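Local coordinates for catabolite activation-like protein (Xanthomonas campestris pv. campestris, PDB 3IWZ) that regulates virulence gene transcription as a homodimeric DNA-binding protein of the CRP family whose DNA binding is apparently abolished by cyclic di-GMP, at residues 138-141 with 142-145; 163-166 with 167-171; 178-182 with 183-187. All blocks are in the same frame, centred on the assembly; numbering follows the deposited sequence.

Contact 1: residues 138-141 with 142-145; sequences GVQL and SKRL
Ser142, Lys143, Arg144 and Leu145 each give their backbone N-H to the carbonyl four residues earlier, from Gly138 O to Leu141 O, two unbroken turns within helix 130-157. This is the long central helix of the CRP fold, along which the two subunits pair: Leu141 packs on Ser142 of the second subunit, and Ser142 on its Leu141. The shortest of the four bonds joins Ser142 N to Gly138 O at 2.8 Å.

Lys143 folds back over the preceding turn. Its chain bends at chi3 (-64°), which brings CE over the backbone, 3.6 Å from Gln140 CA, and to 3.8 Å from Val139 CG1. The aliphatic part of the lysine thus lies against Val139 and Gln140 in that turn.

Gln140 and Arg144 run side by side in the same direction, their amide and guanidinium planes 27° apart. Arg144 NH1 comes to 3.5 Å from Gln140 CB. The guanidinium group is held mainly from the cyclic nucleotide-binding domain: NH1 makes a salt bridge to Glu84 and a hydrogen bond to Phe85 O, while Phe80 adds a cation-pi contact.

A water fastens this side chain to its own helix, accepting from Arg144 NE in the guanidinium plane at 2.9 Å and donating to Gln140 O at 3.1 Å.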
loop_
_atom_site.group_PDB
_atom_site.type_symbol
_atom_site.label_atom_id
_atom_site.label_comp_id
_atom_site.label_asym_id
_atom_site.label_seq_id
_atom_site.Cartn_x
_atom_site.Cartn_y
_atom_site.Cartn_z
ATOM N N GLY D 138 -10.552 2.345 -7.214
ATOM C CA GLY D 138 -9.507 3.321 -6.975
ATOM C C GLY D 138 -9.585 3.818 -5.542
ATOM O O GLY D 138 -8.571 3.927 -4.845
ATOM N N VAL D 139 -10.797 4.136 -5.099
ATOM C CA VAL D 139 -11.016 4.604 -3.731
ATOM C C VAL D 139 -10.493 3.577 -2.729
ATOM O O VAL D 139 -9.823 3.922 -1.747
ATOM C CB VAL D 139 -12.519 4.820 -3.452
ATOM C CG1 VAL D 139 -12.754 4.995 -1.951
ATOM C CG2 VAL D 139 -13.025 6.040 -4.234
ATOM N N GLN D 140 -10.798 2.311 -2.984
ATOM C CA GLN D 140 -10.377 1.260 -2.075
ATOM C C GLN D 140 -8.878 1.032 -2.107
ATOM O O GLN D 140 -8.271 0.789 -1.070
ATOM C CB GLN D 140 -11.152 -0.037 -2.360
ATOM C CG GLN D 140 -12.651 0.130 -2.111
ATOM C CD GLN D 140 -13.473 -1.135 -2.350
ATOM O OE1 GLN D 140 -14.707 -1.098 -2.315
ATOM N NE2 GLN D 140 -12.799 -2.250 -2.587
ATOM N N LEU D 141 -8.281 1.116 -3.291
ATOM C CA LEU D 141 -6.842 0.944 -3.405
ATOM C C LEU D 141 -6.168 2.090 -2.655
ATOM O O LEU D 141 -5.191 1.879 -1.943
ATOM C CB LEU D 141 -6.406 0.928 -4.880
ATOM C CG LEU D 141 -6.660 -0.384 -5.661
ATOM C CD1 LEU D 141 -6.311 -0.216 -7.136
ATOM C CD2 LEU D 141 -5.827 -1.510 -5.056
ATOM N N SER D 142 -6.720 3.293 -2.779
ATOM C CA SER D 142 -6.135 4.451 -2.112
ATOM C C SER D 142 -6.177 4.365 -0.591
ATOM O O SER D 142 -5.230 4.777 0.082
ATOM C CB SER D 142 -6.814 5.734 -2.576
ATOM O OG SER D 142 -6.496 6.009 -3.927
ATOM N N LYS D 143 -7.253 3.819 -0.037
ATOM C CA LYS D 143 -7.339 3.708 1.423
ATOM C C LYS D 143 -6.336 2.697 1.964
ATOM O O LYS D 143 -5.707 2.924 2.996
ATOM C CB LYS D 143 -8.754 3.317 1.862
ATOM C CG LYS D 143 -9.788 4.400 1.647
ATOM C CD LYS D 143 -11.199 3.891 1.930
ATOM C CE LYS D 143 -11.586 2.796 0.937
ATOM N NZ LYS D 143 -12.976 2.316 1.174
ATOM N N ARG D 144 -6.184 1.583 1.258
ATOM C CA ARG D 144 -5.254 0.532 1.676
ATOM C C ARG D 144 -3.813 0.985 1.562
ATOM O O ARG D 144 -2.978 0.640 2.402
ATOM C CB ARG D 144 -5.466 -0.725 0.839
ATOM C CG ARG D 144 -6.835 -1.349 1.045
ATOM C CD ARG D 144 -7.151 -2.401 -0.005
ATOM N NE ARG D 144 -8.590 -2.439 -0.254
ATOM C CZ ARG D 144 -9.211 -3.319 -1.032
ATOM N NH1 ARG D 144 -10.528 -3.241 -1.177
ATOM N NH2 ARG D 144 -8.527 -4.279 -1.654
ATOM N N LEU D 145 -3.529 1.753 0.515
ATOM C CA LEU D 145 -2.192 2.278 0.297
ATOM C C LEU D 145 -1.863 3.199 1.465
ATOM O O LEU D 145 -0.790 3.101 2.066
ATOM C CB LEU D 145 -2.115 3.080 -1.022
ATOM C CG LEU D 145 -0.754 3.747 -1.293
ATOM C CD1 LEU D 145 0.345 2.696 -1.147
ATOM C CD2 LEU D 145 -0.712 4.391 -2.710
HETATM O O HOH W 1 -10.273 -0.472 0.983
#

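Contact 2: residues 163-166 with 167-171; sequences RIVR and TLHDL
Between Arg163 and Asp170 the backbone is regular alpha-helix, with N-H groups of Thr167, Leu168, His169 and Asp170 bonded to the carbonyls of Arg163, Ile164, Val165 and Arg166. The turns belong to helix 160-172 of the crp-type helix-turn-helix domain.

Thr167 adds a side-chain bond to this ladder. With chi1 at -64°, OG1 sits beside its own backbone N, and from there it donates to Arg163 O at 3.2 Å. The same oxygen takes Thr167 N at 3.0 Å. The two donors approach differently: the amide is tilted only 18° from the carbonyl plane, whereas the hydroxyl stands above it, 38° out.

Ile164 and Leu168, one turn apart, lie alongside each other and point the same way. Their contact is a light methyl-to-methyl one, Ile164 CG2 to Leu168 CD1 at 4.2 Å. Ile164 also packs on Leu193 and Val197 of helix 190-197, and Thr167 reaches Leu196 and Val197, so this side of the helix faces the first helix of the predicted DNA-binding motif. Arg163 turns away to bond through NE to Val197 O, tying the same two helices together.

Val165 and His169 form a second side-by-side pair on a more exposed flank. Val165 CG1 rests 3.9 Å from His169 CD2, and that ring carbon also lies 3.3 Å from Val165 O. The imidazole makes a weak hydrogen bond through ND1 to Thr229 OG1.

Arg166 forms a salt bridge with Asp162 one turn back. The Thr167 hydroxyl, bonded to a carbonyl of its own helix, is thus satisfied beside the apolar side chains of Leu196 and Val197.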
loop_
_atom_site.group_PDB
_atom_site.type_symbol
_atom_site.label_atom_id
_atom_site.label_comp_id
_atom_site.label_asym_id
_atom_site.label_seq_id
_atom_site.Cartn_x
_atom_site.Cartn_y
_atom_site.Cartn_z
ATOM N N ARG D 163 3.251 0.049 19.205
ATOM C CA ARG D 163 2.353 -0.332 18.111
ATOM C C ARG D 163 1.105 -1.046 18.636
ATOM O O ARG D 163 -0.002 -0.801 18.165
ATOM C CB ARG D 163 3.069 -1.245 17.094
ATOM C CG ARG D 163 4.461 -0.778 16.654
ATOM C CD ARG D 163 4.910 -1.368 15.297
ATOM N NE ARG D 163 5.178 -2.811 15.292
ATOM C CZ ARG D 163 6.320 -3.372 15.682
ATOM N NH1 ARG D 163 7.326 -2.623 16.121
ATOM N NH2 ARG D 163 6.465 -4.687 15.626
ATOM N N ILE D 164 1.286 -1.932 19.608
ATOM C CA ILE D 164 0.160 -2.671 20.169
ATOM C C ILE D 164 -0.880 -1.747 20.807
ATOM O O ILE D 164 -2.081 -1.929 20.608
ATOM C CB ILE D 164 0.635 -3.702 21.213
ATOM C CG1 ILE D 164 1.595 -4.696 20.548
ATOM C CG2 ILE D 164 -0.567 -4.427 21.812
ATOM C CD1 ILE D 164 2.080 -5.816 21.460
ATOM N N VAL D 165 -0.418 -0.760 21.570
ATOM C CA VAL D 165 -1.328 0.188 22.209
ATOM C C VAL D 165 -2.159 0.902 21.147
ATOM O O VAL D 165 -3.390 0.969 21.246
ATOM C CB VAL D 165 -0.559 1.241 23.038
ATOM C CG1 VAL D 165 -1.500 2.356 23.467
ATOM C CG2 VAL D 165 0.064 0.578 24.261
ATOM N N ARG D 166 -1.477 1.432 20.133
ATOM C CA ARG D 166 -2.134 2.132 19.035
ATOM C C ARG D 166 -3.213 1.261 18.386
ATOM O O ARG D 166 -4.337 1.719 18.155
ATOM C CB ARG D 166 -1.101 2.538 17.977
ATOM C CG ARG D 166 -0.317 3.816 18.273
ATOM C CD ARG D 166 0.639 4.102 17.124
ATOM N NE ARG D 166 0.971 5.519 16.975
ATOM C CZ ARG D 166 1.750 6.206 17.803
ATOM N NH1 ARG D 166 2.289 5.612 18.859
ATOM N NH2 ARG D 166 2.005 7.487 17.568
ATOM N N THR D 167 -2.867 0.005 18.104
ATOM C CA THR D 167 -3.790 -0.943 17.472
ATOM C C THR D 167 -4.956 -1.350 18.380
ATOM O O THR D 167 -6.034 -1.709 17.895
ATOM C CB THR D 167 -3.044 -2.217 17.001
ATOM O OG1 THR D 167 -2.095 -1.869 15.989
ATOM C CG2 THR D 167 -4.013 -3.223 16.432
ATOM N N LEU D 168 -4.740 -1.317 19.692
ATOM C CA LEU D 168 -5.802 -1.657 20.632
ATOM C C LEU D 168 -6.872 -0.579 20.546
ATOM O O LEU D 168 -8.065 -0.866 20.638
ATOM C CB LEU D 168 -5.259 -1.735 22.062
ATOM C CG LEU D 168 -4.609 -3.062 22.470
ATOM C CD1 LEU D 168 -3.880 -2.912 23.801
ATOM C CD2 LEU D 168 -5.688 -4.125 22.561
ATOM N N HIS D 169 -6.440 0.662 20.346
ATOM C CA HIS D 169 -7.373 1.778 20.248
ATOM C C HIS D 169 -8.105 1.833 18.910
ATOM O O HIS D 169 -9.235 2.316 18.838
ATOM C CB HIS D 169 -6.646 3.105 20.503
ATOM C CG HIS D 169 -6.282 3.328 21.938
ATOM N ND1 HIS D 169 -7.228 3.439 22.936
ATOM C CD2 HIS D 169 -5.078 3.465 22.544
ATOM C CE1 HIS D 169 -6.621 3.635 24.094
ATOM N NE2 HIS D 169 -5.316 3.655 23.884
ATOM N N ASP D 170 -7.470 1.341 17.851
ATOM C CA ASP D 170 -8.100 1.352 16.532
ATOM C C ASP D 170 -9.298 0.402 16.540
ATOM O O ASP D 170 -10.327 0.665 15.916
ATOM C CB ASP D 170 -7.094 0.916 15.458
ATOM C CG ASP D 170 -7.604 1.159 14.041
ATOM O OD1 ASP D 170 -7.962 2.315 13.723
ATOM O OD2 ASP D 170 -7.646 0.193 13.247
ATOM N N LEU D 171 -9.161 -0.701 17.267
ATOM C CA LEU D 171 -10.230 -1.683 17.352
ATOM C C LEU D 171 -11.353 -1.214 18.266
ATOM O O LEU D 171 -12.504 -1.600 18.089
ATOM C CB LEU D 171 -9.672 -3.014 17.852
ATOM C CG LEU D 171 -8.614 -3.611 16.925
ATOM C CD1 LEU D 171 -7.905 -4.766 17.619
ATOM C CD2 LEU D 171 -9.279 -4.053 15.624
#

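Contact 3: residues 178-182 with 183-187; sequences MSHPQ and GTQLR
Met178 and Gln185 pair through two backbone bonds in a beta hairpin of the crp-type helix-turn-helix domain, where strand 178-179 forms an outer edge of a small antiparallel sheet and strand 183-186 continues it to strand 223-227. Gln185 N to Met178 O is the shorter bond at 2.8 Å, and Met178 N reaches Gln185 O at 3.1 Å. Ser179 and Thr184 follow as a non-hydrogen-bonded pair, their CA atoms 4.3 Å apart. Beyond them His180 N donates to Gly183 O at 3.2 Å, closing the turn.

Side-chain packing gathers on the face that carries Met178 and Gln185. The CB atoms of this pair are 4.3 Å apart, but the methionine then bends away from the neighbouring strand. His180 and Gln185 instead rise alongside each other, with ring and amide planes 74° apart. Gln185 CB lies at the edge of the imidazole, 3.9 Å from CD2, and both side chains extend the packing to Val225 on strand 223-227.

One further hydrogen bond stays within the turn. His180 CG lies anti to the backbone N (chi1 -159°), which places the ring beside Gln185, and the rotation about chi2 (-73°) directs ND1 to Gln182 N, which donates to it in the ring plane at 3.3 Å.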
loop_
_atom_site.group_PDB
_atom_site.type_symbol
_atom_site.label_atom_id
_atom_site.label_comp_id
_atom_site.label_asym_id
_atom_site.label_seq_id
_atom_site.Cartn_x
_atom_site.Cartn_y
_atom_site.Cartn_z
ATOM N N MET D 178 -17.454 -4.019 21.815
ATOM C CA MET D 178 -18.618 -4.144 22.680
ATOM C C MET D 178 -18.328 -3.390 23.982
ATOM O O MET D 178 -17.538 -3.853 24.808
ATOM C CB MET D 178 -18.897 -5.621 22.981
ATOM C CG MET D 178 -20.374 -5.959 23.175
ATOM S SD MET D 178 -21.314 -6.171 21.615
ATOM C CE MET D 178 -21.759 -4.460 21.223
ATOM N N SER D 179 -18.952 -2.225 24.153
ATOM C CA SER D 179 -18.760 -1.405 25.356
ATOM C C SER D 179 -18.757 -2.255 26.637
ATOM O O SER D 179 -19.433 -3.284 26.712
ATOM C CB SER D 179 -19.853 -0.328 25.440
ATOM O OG SER D 179 -19.816 0.541 24.314
ATOM N N HIS D 180 -18.006 -1.800 27.639
ATOM C CA HIS D 180 -17.854 -2.506 28.915
ATOM C C HIS D 180 -17.869 -1.489 30.066
ATOM O O HIS D 180 -17.521 -0.323 29.869
ATOM C CB HIS D 180 -16.511 -3.254 28.886
ATOM C CG HIS D 180 -16.407 -4.388 29.859
ATOM N ND1 HIS D 180 -16.264 -4.201 31.216
ATOM C CD2 HIS D 180 -16.391 -5.727 29.660
ATOM C CE1 HIS D 180 -16.162 -5.377 31.812
ATOM N NE2 HIS D 180 -16.236 -6.319 30.890
ATOM N N PRO D 181 -18.288 -1.912 31.276
ATOM C CA PRO D 181 -18.330 -1.011 32.440
ATOM C C PRO D 181 -16.953 -0.426 32.776
ATOM O O PRO D 181 -16.847 0.648 33.377
ATOM C CB PRO D 181 -18.848 -1.914 33.558
ATOM C CG PRO D 181 -19.755 -2.854 32.826
ATOM C CD PRO D 181 -18.935 -3.199 31.597
ATOM N N GLN D 182 -15.904 -1.148 32.387
ATOM C CA GLN D 182 -14.530 -0.722 32.635
ATOM C C GLN D 182 -14.031 0.172 31.512
ATOM O O GLN D 182 -13.369 1.185 31.753
ATOM C CB GLN D 182 -13.613 -1.941 32.759
ATOM C CG GLN D 182 -13.817 -2.736 34.033
ATOM C CD GLN D 182 -13.691 -1.867 35.267
ATOM O OE1 GLN D 182 -12.793 -1.029 35.356
ATOM N NE2 GLN D 182 -14.587 -2.066 36.232
ATOM N N GLY D 183 -14.350 -0.221 30.282
ATOM C CA GLY D 183 -13.937 0.542 29.121
ATOM C C GLY D 183 -14.616 0.038 27.862
ATOM O O GLY D 183 -15.732 0.451 27.539
ATOM N N THR D 184 -13.931 -0.852 27.151
ATOM C CA THR D 184 -14.448 -1.439 25.927
ATOM C C THR D 184 -13.945 -2.868 25.840
ATOM O O THR D 184 -12.772 -3.137 26.107
ATOM C CB THR D 184 -13.970 -0.669 24.679
ATOM O OG1 THR D 184 -14.476 0.670 24.720
ATOM C CG2 THR D 184 -14.469 -1.344 23.413
ATOM N N GLN D 185 -14.843 -3.781 25.476
ATOM C CA GLN D 185 -14.501 -5.193 25.339
ATOM C C GLN D 185 -14.165 -5.490 23.881
ATOM O O GLN D 185 -15.057 -5.549 23.024
ATOM C CB GLN D 185 -15.667 -6.079 25.802
ATOM C CG GLN D 185 -15.476 -7.558 25.476
ATOM C CD GLN D 185 -14.157 -8.097 25.998
ATOM O OE1 GLN D 185 -14.033 -8.456 27.173
ATOM N NE2 GLN D 185 -13.155 -8.137 25.127
ATOM N N LEU D 186 -12.874 -5.673 23.611
ATOM C CA LEU D 186 -12.399 -5.943 22.258
ATOM C C LEU D 186 -11.874 -7.365 22.130
ATOM O O LEU D 186 -10.823 -7.705 22.678
ATOM C CB LEU D 186 -11.291 -4.953 21.883
ATOM C CG LEU D 186 -11.564 -3.459 22.094
ATOM C CD1 LEU D 186 -10.332 -2.657 21.702
ATOM C CD2 LEU D 186 -12.758 -3.025 21.266
ATOM N N ARG D 187 -12.606 -8.188 21.388
ATOM C CA ARG D 187 -12.224 -9.578 21.185
ATOM C C ARG D 187 -11.143 -9.743 20.123
ATOM O O ARG D 187 -11.436 -9.782 18.927
ATOM C CB ARG D 187 -13.457 -10.406 20.802
ATOM C CG ARG D 187 -13.188 -11.892 20.635
ATOM C CD ARG D 187 -14.492 -12.685 20.635
ATOM N NE ARG D 187 -15.457 -12.167 19.665
ATOM C CZ ARG D 187 -15.324 -12.259 18.345
ATOM N NH1 ARG D 187 -14.260 -12.855 17.817
ATOM N NH2 ARG D 187 -16.255 -11.750 17.551
#

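How the contacts relate
The three contacts follow one another along the chain and pass from the dimer helix into the DNA-binding domain. Contact 1 alone touches the second subunit and includes Gly138 and Val139 of the range assigned to cyclic nucleotide binding. Contact 2 lies on the next helix, its centre 21 Å from that of contact 1, with nearest atoms about 11 Å apart. Contacts 2 and 3 meet directly, centres 14 Å apart: Leu186 of the hairpin packs against the C-terminal part of helix 160-172, its CD1 3.1 Å from Leu168 O. Contact 3 is thus linked to contact 2, but remains about 20 Å from contact 1 at the nearest atoms.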